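Long-range contact in DNA polymerase (Bacillus phage phi29, PDB 2PYJ), which copies the viral genome by protein-primed, highly processive strand-displacement DNA synthesis and carries a 3'-5' exonuclease activity in its N-terminal part: residues D193-F198 and N387-K392. The protein carries 2 engineered substitutions. Sequence-based numbering, arbitrary orientation.
With DGT (2'-deoxyguanosine-5'-triphosphate), chain T; nucleotides of chain B.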
ATOM      1  N   ASP G 193      -5.638  12.355   4.966  1.00 10.03           N
ATOM      2  CA  ASP G 193      -7.062  12.717   5.024  1.00 12.17           C
ATOM      3  C   ASP G 193      -7.827  11.736   5.922  1.00 11.26           C
ATOM      4  O   ASP G 193      -8.730  12.136   6.655  1.00 12.37           O
ATOM      5  CB  ASP G 193      -7.694  12.744   3.622  1.00 11.23           C
ATOM      6  CG  ASP G 193      -7.389  14.019   2.860  1.00 11.97           C
ATOM      7  OD1 ASP G 193      -7.383  15.103   3.473  1.00 11.48           O
ATOM      8  OD2 ASP G 193      -7.187  13.944   1.629  1.00 12.88           O
ATOM      9  N   SER G 194      -7.441  10.464   5.855  1.00 12.09           N
ATOM     10  CA  SER G 194      -8.063   9.391   6.648  1.00 11.13           C
ATOM     11  C   SER G 194      -7.930   9.621   8.169  1.00 11.02           C
ATOM     12  O   SER G 194      -8.936   9.649   8.885  1.00  7.92           O
ATOM     13  CB  SER G 194      -7.473   8.033   6.246  1.00 11.57           C
ATOM     14  OG  SER G 194      -8.177   6.961   6.829  1.00 13.46           O
ATOM     15  N   LEU G 195      -6.693   9.792   8.649  1.00 10.64           N
ATOM     16  CA  LEU G 195      -6.446  10.027  10.089  1.00 11.45           C
ATOM     17  C   LEU G 195      -7.073  11.332  10.580  1.00 12.32           C
ATOM     18  O   LEU G 195      -7.668  11.370  11.657  1.00 12.75           O
ATOM     19  CB  LEU G 195      -4.945  10.011  10.408  1.00 11.73           C
ATOM     20  CG  LEU G 195      -4.540  10.137  11.894  1.00 10.56           C
ATOM     21  CD1 LEU G 195      -5.070   8.965  12.722  1.00  9.39           C
ATOM     22  CD2 LEU G 195      -3.022  10.263  12.037  1.00  9.29           C
ATOM     23  N   LYS G 196      -6.937  12.394   9.786  1.00 11.90           N
ATOM     24  CA  LYS G 196      -7.544  13.688  10.112  1.00 12.05           C
ATOM     25  C   LYS G 196      -9.069  13.559  10.225  1.00 11.99           C
ATOM     26  O   LYS G 196      -9.666  14.036  11.186  1.00  9.96           O
ATOM     27  CB  LYS G 196      -7.174  14.742   9.063  1.00 12.70           C
ATOM     28  CG  LYS G 196      -7.791  16.144   9.318  1.00 14.07           C
ATOM     29  CD  LYS G 196      -7.364  17.106   8.246  1.00 17.02           C
ATOM     30  CE  LYS G 196      -8.369  18.245   8.021  1.00 18.72           C
ATOM     31  NZ  LYS G 196      -8.106  18.941   6.696  1.00 19.39           N
ATOM     32  N   GLY G 197      -9.677  12.922   9.226  1.00 11.97           N
ATOM     33  CA  GLY G 197     -11.118  12.641   9.227  1.00 13.41           C
ATOM     34  C   GLY G 197     -11.613  11.857  10.440  1.00 12.78           C
ATOM     35  O   GLY G 197     -12.683  12.151  10.976  1.00 14.99           O
ATOM     36  N   PHE G 198     -10.843  10.856  10.864  1.00 13.57           N
ATOM     37  CA  PHE G 198     -11.147  10.115  12.084  1.00 12.79           C
ATOM     38  C   PHE G 198     -11.057  11.015  13.326  1.00 13.78           C
ATOM     39  O   PHE G 198     -11.916  10.945  14.208  1.00 12.19           O
ATOM     40  CB  PHE G 198     -10.216   8.906  12.248  1.00 14.19           C
ATOM     41  CG  PHE G 198     -10.380   8.201  13.570  1.00 12.85           C
ATOM     42  CD1 PHE G 198     -11.536   7.473  13.845  1.00 13.68           C
ATOM     43  CD2 PHE G 198      -9.402   8.295  14.552  1.00 11.82           C
ATOM     44  CE1 PHE G 198     -11.711   6.838  15.076  1.00 12.08           C
ATOM     45  CE2 PHE G 198      -9.564   7.658  15.780  1.00 13.39           C
ATOM     46  CZ  PHE G 198     -10.723   6.928  16.042  1.00 12.99           C
ATOM     47  N   ASN G 387      -8.580   1.253   5.142  1.00 16.07           N
ATOM     48  CA  ASN G 387      -7.328   0.522   5.362  1.00 14.23           C
ATOM     49  C   ASN G 387      -6.150   1.397   5.812  1.00 14.29           C
ATOM     50  O   ASN G 387      -5.307   0.946   6.592  1.00 13.41           O
ATOM     51  CB  ASN G 387      -6.961  -0.280   4.113  1.00 15.70           C
ATOM     52  CG  ASN G 387      -7.918  -1.435   3.861  1.00 15.81           C
ATOM     53  OD1 ASN G 387      -8.565  -1.923   4.783  1.00 16.32           O
ATOM     54  ND2 ASN G 387      -8.013  -1.873   2.606  1.00 15.23           N
ATOM     55  N   SER G 388      -6.094   2.639   5.325  1.00 14.86           N
ATOM     56  CA  SER G 388      -4.994   3.553   5.676  1.00 13.73           C
ATOM     57  C   SER G 388      -5.126   4.100   7.087  1.00 12.86           C
ATOM     58  O   SER G 388      -4.148   4.520   7.674  1.00 13.64           O
ATOM     59  CB  SER G 388      -4.854   4.695   4.654  1.00 13.17           C
ATOM     60  OG  SER G 388      -5.953   5.583   4.685  1.00 14.37           O
ATOM     61  N   LEU G 389      -6.340   4.088   7.640  1.00 16.61           N
ATOM     62  CA  LEU G 389      -6.526   4.455   9.054  1.00 12.87           C
ATOM     63  C   LEU G 389      -5.806   3.435   9.929  1.00 12.68           C
ATOM     64  O   LEU G 389      -5.049   3.802  10.823  1.00 12.48           O
ATOM     65  CB  LEU G 389      -8.006   4.558   9.438  1.00 12.36           C
ATOM     66  CG  LEU G 389      -8.226   5.132  10.857  1.00 11.58           C
ATOM     67  CD1 LEU G 389      -7.653   6.549  10.987  1.00  9.94           C
ATOM     68  CD2 LEU G 389      -9.699   5.106  11.275  1.00 10.53           C
ATOM     69  N   TYR G 390      -6.031   2.153   9.657  1.00 12.51           N
ATOM     70  CA  TYR G 390      -5.278   1.096  10.325  1.00 12.29           C
ATOM     71  C   TYR G 390      -3.769   1.379  10.206  1.00 12.05           C
ATOM     72  O   TYR G 390      -3.042   1.410  11.213  1.00 12.78           O
ATOM     73  CB  TYR G 390      -5.620  -0.295   9.746  1.00 10.17           C
ATOM     74  CG  TYR G 390      -4.416  -1.219   9.671  1.00 11.00           C
ATOM     75  CD1 TYR G 390      -3.736  -1.607  10.832  1.00  9.54           C
ATOM     76  CD2 TYR G 390      -3.938  -1.680   8.441  1.00  9.58           C
ATOM     77  CE1 TYR G 390      -2.650  -2.422  10.774  1.00  9.48           C
ATOM     78  CE2 TYR G 390      -2.826  -2.517   8.377  1.00 11.05           C
ATOM     79  CZ  TYR G 390      -2.186  -2.874   9.540  1.00  9.21           C
ATOM     80  OH  TYR G 390      -1.080  -3.683   9.491  1.00  9.08           O
ATOM     81  N   GLY G 391      -3.314   1.589   8.975  1.00 12.69           N
ATOM     82  CA  GLY G 391      -1.898   1.825   8.700  1.00 13.82           C
ATOM     83  C   GLY G 391      -1.329   2.984   9.481  1.00 12.52           C
ATOM     84  O   GLY G 391      -0.209   2.903   9.999  1.00 10.26           O
ATOM     85  N   LYS G 392      -2.107   4.065   9.560  1.00 13.66           N
ATOM     86  CA  LYS G 392      -1.679   5.293  10.228  1.00 13.59           C
ATOM     87  C   LYS G 392      -1.435   5.077  11.720  1.00 13.12           C
ATOM     88  O   LYS G 392      -0.483   5.612  12.278  1.00 13.11           O
ATOM     89  CB  LYS G 392      -2.701   6.417  10.008  1.00 14.25           C
ATOM     90  CG  LYS G 392      -2.528   7.161   8.678  1.00 13.56           C
ATOM     91  CD  LYS G 392      -1.389   8.162   8.743  1.00 13.40           C
ATOM     92  CE  LYS G 392      -1.269   8.950   7.440  1.00 13.90           C
ATOM     93  NZ  LYS G 392      -0.101   9.889   7.420  1.00 12.15           N
TER
HETATM   94  PG  DGT T1588     -12.368  -6.007  -0.061  1.00  6.58           P
HETATM   95  O1G DGT T1588     -11.896  -5.242  -1.273  1.00  8.74           O
HETATM   96  O2G DGT T1588     -13.847  -5.841   0.155  1.00  6.94           O
HETATM   97  O3G DGT T1588     -11.844  -7.450   0.171  1.00  5.03           O
HETATM   98  O3B DGT T1588     -11.677  -5.145   1.129  1.00  5.37           O
HETATM   99  PB  DGT T1588     -10.401  -5.603   2.020  1.00  4.29           P
HETATM  100  O1B DGT T1588     -10.097  -4.450   2.942  1.00  2.74           O
HETATM  101  O2B DGT T1588     -10.582  -7.048   2.498  1.00  3.30           O
HETATM  102  O3A DGT T1588      -9.178  -5.598   0.951  1.00  5.82           O
HETATM  103  PA  DGT T1588      -8.293  -6.892   0.576  1.00  5.78           P
HETATM  104  O1A DGT T1588      -7.573  -6.489  -0.723  1.00  5.66           O
HETATM  105  O2A DGT T1588      -9.121  -8.209   0.679  1.00  6.85           O
HETATM  106  O5' DGT T1588      -7.147  -6.821   1.677  1.00  5.14           O
HETATM  107  C5' DGT T1588      -7.255  -7.496   2.912  1.00  4.66           C
HETATM  108  C4' DGT T1588      -6.625  -6.662   3.999  1.00  3.43           C
HETATM  109  O4' DGT T1588      -5.218  -6.405   3.748  1.00  2.78           O
HETATM  110  C3' DGT T1588      -7.264  -5.292   4.213  1.00  2.28           C
HETATM  111  O3' DGT T1588      -8.485  -5.315   4.975  1.00  2.63           O
HETATM  112  C2' DGT T1588      -6.160  -4.601   4.967  1.00  2.00           C
HETATM  113  C1' DGT T1588      -4.899  -5.126   4.270  1.00  2.00           C
HETATM  114  N9  DGT T1588      -4.664  -4.170   3.177  1.00  2.00           N
HETATM  115  C8  DGT T1588      -5.012  -4.278   1.867  1.00  2.00           C
HETATM  116  N7  DGT T1588      -4.653  -3.144   1.207  1.00  2.00           N
HETATM  117  C5  DGT T1588      -4.084  -2.321   2.100  1.00  2.00           C
HETATM  118  C6  DGT T1588      -3.484  -0.975   2.080  1.00  2.00           C
HETATM  119  O6  DGT T1588      -3.413  -0.302   1.034  1.00  2.71           O
HETATM  120  N1  DGT T1588      -3.024  -0.470   3.224  1.00  2.00           N
HETATM  121  C2  DGT T1588      -3.075  -1.139   4.392  1.00  2.00           C
HETATM  122  N2  DGT T1588      -2.571  -0.540   5.487  1.00  2.00           N
HETATM  123  N3  DGT T1588      -3.614  -2.396   4.488  1.00  2.13           N
HETATM  124  C4  DGT T1588      -4.118  -2.998   3.386  1.00  2.00           C
ATOM    125  P    DC B   4       1.162   9.193   4.226  1.00 11.71           P
ATOM    126  OP1  DC B   4       0.838   8.467   2.977  1.00 12.51           O
ATOM    127  OP2  DC B   4       0.305  10.285   4.688  1.00 10.35           O
ATOM    128  O5'  DC B   4       1.346   8.226   5.473  1.00  9.32           O
ATOM    129  C5'  DC B   4       1.961   6.987   5.377  1.00 11.55           C
ATOM    130  C4'  DC B   4       1.162   6.040   6.236  1.00 11.70           C
ATOM    131  O4'  DC B   4      -0.196   5.950   5.708  1.00 11.65           O
ATOM    132  C3'  DC B   4       1.712   4.641   6.261  1.00 11.87           C
ATOM    133  O3'  DC B   4       2.685   4.535   7.308  1.00 11.43           O
ATOM    134  C2'  DC B   4       0.456   3.839   6.536  1.00 12.22           C
ATOM    135  C1'  DC B   4      -0.646   4.616   5.807  1.00 13.37           C
ATOM    136  N1   DC B   4      -0.960   4.019   4.454  1.00 12.93           N
ATOM    137  C2   DC B   4      -1.555   2.745   4.416  1.00 11.49           C
ATOM    138  O2   DC B   4      -1.820   2.148   5.460  1.00  9.88           O
ATOM    139  N3   DC B   4      -1.837   2.189   3.225  1.00 11.50           N
ATOM    140  C4   DC B   4      -1.553   2.819   2.095  1.00 11.63           C
ATOM    141  N4   DC B   4      -1.858   2.184   0.967  1.00 13.06           N
ATOM    142  C5   DC B   4      -0.949   4.117   2.091  1.00 13.61           C
ATOM    143  C6   DC B   4      -0.667   4.670   3.280  1.00 12.72           C
TER
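Leu389 lays its forked end against helix 190-202: CD1 touches both Phe198 CB (3.7 Å) and Leu195 CA (3.8 Å), while CD2 meets the Phe198 ring obliquely near CG and CD1. CG of Leu389 stands anti to the backbone N (chi1 -172°), which carries both methyls across to the other helix, and the side chain crosses those of Leu195 and Phe198 at about a right angle. Leu195 CD1 closes on Leu389 CD1 at 3.9 Å. One turn on, the bent chain of Lys392 passes Leu195 with its CG and then turns to the DNA, where NZ hydrogen-bonds both OP2 (2.8 Å) and O5' (2.9 Å) of DC4 of chain B. Ser194 fits closely at the other end, its CB 3.3 Å from Ser388 OG; the two hydroxyls bond to carbonyls within helix 376-393, Ser194 OG to Met385 O and Ser388 OG to Leu384 O. On the DNA side, Ser388 CB packs on the DC4 base, and weak hydrogen bonds hold Asn387 to the incoming dGTP, OD1 accepting from O3' and ND2 donating to O1B. The short helical segments cross at -86°, 8.7 Å apart, joining a region involved in DNA binding and in coordinating synthesis with degradation to the polymerization helix whose Asn387 and Gly391 probably bind template-primer. Phe363 of helix 361-373 packs against Ser194, Phe198 and Leu389, and Met258 of helix 253-260 also touches Leu389.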